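Local coordinates for protein phosphatase Slingshot homolog 2 (Homo sapiens, PDB 2NT2) that dephosphorylates and activates the actin-depolymerising factor cofilin through its dual-specificity catalytic domain, and so regulates actin filament dynamics, at residues Y107-N110 / L111-Y115; N21-D24 / L25-R28. The protein carries 1 engineered substitution. One frame throughout, in Å; residues are numbered along the deposited sequence.

Contact 1: residues Y107-N110 / L111-Y115; sequences YGWN and LDRAY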
loop_
_atom_site.group_PDB
_atom_site.type_symbol
_atom_site.label_atom_id
_atom_site.label_comp_id
_atom_site.label_asym_id
_atom_site.label_seq_id
_atom_site.Cartn_x
_atom_site.Cartn_y
_atom_site.Cartn_z
ATOM N N TYR A 107 -2.730 -11.642 -7.110
ATOM C CA TYR A 107 -2.167 -12.525 -8.133
ATOM C C TYR A 107 -1.884 -13.916 -7.585
ATOM O O TYR A 107 -1.381 -14.779 -8.305
ATOM C CB TYR A 107 -0.915 -11.895 -8.756
ATOM C CG TYR A 107 -1.177 -10.476 -9.233
ATOM C CD1 TYR A 107 -0.454 -9.411 -8.715
ATOM C CD2 TYR A 107 -2.149 -10.198 -10.187
ATOM C CE1 TYR A 107 -0.694 -8.118 -9.147
ATOM C CE2 TYR A 107 -2.394 -8.910 -10.621
ATOM C CZ TYR A 107 -1.657 -7.866 -10.095
ATOM O OH TYR A 107 -1.892 -6.579 -10.519
ATOM N N GLY A 108 -2.229 -14.121 -6.318
ATOM C CA GLY A 108 -2.078 -15.393 -5.641
ATOM C C GLY A 108 -0.622 -15.780 -5.455
ATOM O O GLY A 108 -0.247 -16.949 -5.545
ATOM N N TRP A 109 0.205 -14.780 -5.182
ATOM C CA TRP A 109 1.637 -14.943 -5.018
ATOM C C TRP A 109 2.041 -15.444 -3.642
ATOM O O TRP A 109 1.469 -15.037 -2.633
ATOM C CB TRP A 109 2.296 -13.578 -5.293
ATOM C CG TRP A 109 2.409 -13.294 -6.760
ATOM C CD1 TRP A 109 1.965 -14.075 -7.784
ATOM C CD2 TRP A 109 3.005 -12.139 -7.355
ATOM N NE1 TRP A 109 2.249 -13.479 -8.988
ATOM C CE2 TRP A 109 2.888 -12.287 -8.751
ATOM C CE3 TRP A 109 3.622 -10.997 -6.842
ATOM C CZ2 TRP A 109 3.372 -11.331 -9.643
ATOM C CZ3 TRP A 109 4.100 -10.051 -7.724
ATOM C CH2 TRP A 109 3.972 -10.224 -9.110
ATOM N N ASN A 110 3.044 -16.314 -3.584
ATOM C CA ASN A 110 3.641 -16.693 -2.304
ATOM C C ASN A 110 4.171 -15.451 -1.595
ATOM O O ASN A 110 4.437 -14.441 -2.248
ATOM C CB ASN A 110 4.783 -17.684 -2.513
ATOM C CG ASN A 110 4.316 -19.114 -2.664
ATOM O OD1 ASN A 110 3.112 -19.385 -2.696
ATOM N ND2 ASN A 110 5.275 -20.027 -2.761
ATOM N N LEU A 111 4.343 -15.506 -0.275
ATOM C CA LEU A 111 4.816 -14.320 0.435
ATOM C C LEU A 111 6.216 -13.925 -0.012
ATOM O O LEU A 111 6.455 -12.751 -0.322
ATOM C CB LEU A 111 4.787 -14.522 1.943
ATOM C CG LEU A 111 5.522 -13.464 2.775
ATOM C CD1 LEU A 111 5.044 -12.060 2.436
ATOM C CD2 LEU A 111 5.344 -13.765 4.259
ATOM N N ASP A 112 7.160 -14.865 -0.018
ATOM C CA ASP A 112 8.514 -14.488 -0.426
ATOM C C ASP A 112 8.532 -13.954 -1.854
ATOM O O ASP A 112 9.223 -12.970 -2.115
ATOM C CB ASP A 112 9.451 -15.682 -0.245
ATOM C CG ASP A 112 9.861 -15.797 1.219
ATOM O OD1 ASP A 112 9.030 -15.524 2.108
ATOM O OD2 ASP A 112 11.040 -16.137 1.475
ATOM N N ARG A 113 7.741 -14.582 -2.694
ATOM C CA ARG A 113 7.365 -14.175 -4.033
ATOM C C ARG A 113 7.057 -12.677 -4.113
ATOM O O ARG A 113 7.714 -11.929 -4.828
ATOM C CB ARG A 113 6.105 -14.929 -4.442
ATOM C CG ARG A 113 6.058 -15.598 -5.796
ATOM C CD ARG A 113 5.511 -17.010 -5.658
ATOM N NE ARG A 113 4.240 -17.221 -6.354
ATOM C CZ ARG A 113 3.776 -18.419 -6.668
ATOM N NH1 ARG A 113 4.465 -19.513 -6.366
ATOM N NH2 ARG A 113 2.616 -18.539 -7.300
ATOM N N ALA A 114 6.028 -12.265 -3.387
ATOM C CA ALA A 114 5.518 -10.898 -3.387
ATOM C C ALA A 114 6.464 -9.958 -2.657
ATOM O O ALA A 114 6.777 -8.874 -3.144
ATOM C CB ALA A 114 4.133 -10.846 -2.754
ATOM N N TYR A 115 6.946 -10.368 -1.479
ATOM C CA TYR A 115 7.917 -9.529 -0.773
ATOM C C TYR A 115 9.128 -9.264 -1.670
ATOM O O TYR A 115 9.541 -8.118 -1.823
ATOM C CB TYR A 115 8.352 -10.177 0.537
ATOM C CG TYR A 115 9.402 -9.416 1.310
ATOM C CD1 TYR A 115 9.044 -8.404 2.192
ATOM C CD2 TYR A 115 10.754 -9.702 1.166
ATOM C CE1 TYR A 115 9.995 -7.698 2.908
ATOM C CE2 TYR A 115 11.717 -9.003 1.877
ATOM C CZ TYR A 115 11.331 -8.003 2.746
ATOM O OH TYR A 115 12.287 -7.310 3.452
#

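Contact 2: residues N21-D24 / L25-R28; sequences NLED and LQNR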
loop_
_atom_site.group_PDB
_atom_site.type_symbol
_atom_site.label_atom_id
_atom_site.label_comp_id
_atom_site.label_asym_id
_atom_site.label_seq_id
_atom_site.Cartn_x
_atom_site.Cartn_y
_atom_site.Cartn_z
ATOM N N ASN A 21 3.072 15.715 -3.437
ATOM C CA ASN A 21 3.591 16.219 -4.714
ATOM C C ASN A 21 2.555 16.080 -5.822
ATOM O O ASN A 21 2.617 15.142 -6.610
ATOM C CB ASN A 21 4.877 15.482 -5.067
ATOM C CG ASN A 21 5.566 15.986 -6.313
ATOM O OD1 ASN A 21 4.937 16.506 -7.230
ATOM N ND2 ASN A 21 6.880 15.804 -6.369
ATOM N N LEU A 22 1.611 17.009 -5.874
ATOM C CA LEU A 22 0.419 16.918 -6.708
ATOM C C LEU A 22 0.740 16.663 -8.176
ATOM O O LEU A 22 0.238 15.717 -8.784
ATOM C CB LEU A 22 -0.421 18.185 -6.565
ATOM C CG LEU A 22 -1.583 18.413 -7.527
ATOM C CD1 LEU A 22 -2.535 17.232 -7.551
ATOM C CD2 LEU A 22 -2.346 19.680 -7.154
ATOM N N GLU A 23 1.570 17.531 -8.742
ATOM C CA GLU A 23 1.937 17.448 -10.149
ATOM C C GLU A 23 2.527 16.079 -10.467
ATOM O O GLU A 23 2.249 15.503 -11.515
ATOM C CB GLU A 23 2.932 18.550 -10.485
ATOM C CG GLU A 23 2.584 19.526 -11.573
ATOM C CD GLU A 23 1.115 19.823 -11.763
ATOM O OE1 GLU A 23 0.443 19.053 -12.498
ATOM O OE2 GLU A 23 0.606 20.812 -11.194
ATOM N N ASP A 24 3.355 15.545 -9.562
ATOM C CA ASP A 24 3.939 14.234 -9.829
ATOM C C ASP A 24 2.842 13.176 -9.985
ATOM O O ASP A 24 2.853 12.382 -10.919
ATOM C CB ASP A 24 4.895 13.808 -8.716
ATOM C CG ASP A 24 5.616 12.520 -9.081
ATOM O OD1 ASP A 24 6.630 12.595 -9.808
ATOM O OD2 ASP A 24 5.183 11.428 -8.656
ATOM N N LEU A 25 1.907 13.202 -9.053
ATOM C CA LEU A 25 0.770 12.311 -8.962
ATOM C C LEU A 25 -0.131 12.422 -10.189
ATOM O O LEU A 25 -0.499 11.421 -10.805
ATOM C CB LEU A 25 -0.052 12.631 -7.702
ATOM C CG LEU A 25 0.601 12.237 -6.374
ATOM C CD1 LEU A 25 -0.340 12.455 -5.206
ATOM C CD2 LEU A 25 1.066 10.788 -6.436
ATOM N N GLN A 26 -0.480 13.661 -10.524
ATOM C CA GLN A 26 -1.341 13.910 -11.676
ATOM C C GLN A 26 -0.707 13.361 -12.948
ATOM O O GLN A 26 -1.348 12.666 -13.733
ATOM C CB GLN A 26 -1.626 15.407 -11.808
ATOM C CG GLN A 26 -2.889 15.721 -12.589
ATOM C CD GLN A 26 -3.412 17.120 -12.334
ATOM O OE1 GLN A 26 -2.908 18.092 -12.897
ATOM N NE2 GLN A 26 -4.435 17.229 -11.493
ATOM N N ASN A 27 0.575 13.655 -13.138
ATOM C CA ASN A 27 1.312 13.226 -14.318
ATOM C C ASN A 27 1.395 11.707 -14.423
ATOM O O ASN A 27 1.379 11.142 -15.517
ATOM C CB ASN A 27 2.722 13.819 -14.319
ATOM C CG ASN A 27 2.718 15.318 -14.543
ATOM O OD1 ASN A 27 1.687 15.916 -14.846
ATOM N ND2 ASN A 27 3.882 15.933 -14.377
ATOM N N ARG A 28 1.499 11.036 -13.278
ATOM C CA ARG A 28 1.597 9.582 -13.287
ATOM C C ARG A 28 0.234 8.936 -13.480
ATOM O O ARG A 28 0.139 7.713 -13.584
ATOM C CB ARG A 28 2.246 9.077 -11.999
ATOM C CG ARG A 28 3.683 9.538 -11.831
ATOM C CD ARG A 28 4.236 9.117 -10.476
ATOM N NE ARG A 28 5.678 9.287 -10.385
ATOM C CZ ARG A 28 6.564 8.444 -10.900
ATOM N NH1 ARG A 28 6.141 7.365 -11.550
ATOM N NH2 ARG A 28 7.863 8.670 -10.772
#

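Contact 1: residues Y107-N110 / L111-Y115
Arg113 folds back along the loop where the chain passes from helix 94-107 into helix 111-121 of the dual-specificity phosphatase fold, its guanidinium stacked on the Asn110 amide and its NE close to Trp109 CA. Gly108 leaves the first helix with positive phi, and Asn110 takes the N-cap position of the second, although its side chain makes no capping bond. The first turn closes instead through the backbone, Ala114 N donating to Asn110 O at 2.9 Å, a bond to be read with some caution because that oxygen is modelled too close to a neighbour.

From its CB, which sits 4.1 Å from Trp109 CB, the Arg113 chain bends at chi2 and again at chi3, and these two bends turn it back along the loop. CD comes to 3.3 Å from Asn110 CB, tight for two carbons, and with torsions off the staggered positions the exact course of the chain is doubtful. NE then passes beside Trp109 CA, 3.7 Å away, and faces the backbone N of Asn110, a second donor with which it forms no hydrogen bond. At the tip NH1 lies across the stack from CG and ND2 of Asn110, whose OD1 stands over the rim of one guanidinium face; the two planes are 28° apart. The indole is turned far more steeply, 66° from the guanidinium, and the two side chains cross almost at a right angle.

Leu111 is buried against Ile100 and Met104 of helix 94-107; the Trp109 ring meets Tyr117 edge-to-face. The indole reaches helix 111-121 through its six-membered ring, with CE3 3.9 Å from Ala114 CA and 4.1 Å from Ala114 CB.

Contact 2: residues N21-D24 / L25-R28
Two first torsions bring Asp24 and Arg28 together: Asp24 CG stands opposite its own backbone N (chi1 -173°), while Arg28 CG lies beside its N and the chain runs extended from CG to NE. Both chains leave the helix on the same side, the carboxylate reaching mainly outward and the arginine leaning back toward the N-terminal end, and they meet at OD2 and NE. Asp24 OD2 accepts the N-H of Arg28 NE at 2.8 Å, a salt bridge between residues one turn apart. The acceptor is met on its syn side, 28° out of the carboxylate plane, yet lies close to the guanidinium plane, so the arginine is approached at its edge. An N-H...O angle of only 133° makes the bond noticeably bent.

The aliphatic part of the same arginine also follows the partner, CG passing 3.1 Å from Asp24 O, which in turn accepts from Arg28 N. A methionine in its place would probably leave the Asp24 carboxylate without its charged mate in this contact and free to turn about chi2. Outside the helix, Asp24 and Arg28 both touch Pro4.

At the other end Asn21 OD1 accepts from Asp24 N at 3.0 Å, the donor standing well above the carbonyl plane. Successive i to i+4 backbone bonds run between these ends; the straightest, Gln26 N to Leu22 O, spans 2.8 Å. Leu25 turns inward onto Ile33 of strand 30-35. The whole is a short surface helix with an asparagine N-cap and an i to i+4 acid-base pair, laid against the central sheet of the phosphatase domain.

Overall arrangement
Contact 2 comes first along the chain and closes before contact 1 opens. Their centres are 29 Å apart and their nearest atoms about 15 Å, on opposite sides of the chain's centre, so neither touches the other. Both belong to the single catalytic domain, whose five-stranded mixed sheet has the order 5-8, 11-14, 83-87, 30-35, 49-52. Residues 21-28 meet strand 30-35; residues 107-115 pack mainly among helices 94-107, 111-121 and 129-143, with Tyr107 also meeting Phe8 of strand 5-8. Both lie away from the phosphocysteine site, where Ser88 is the engineered residue. One is the start of helix 111-121 and the loop before it, the other the whole short helix 22-27.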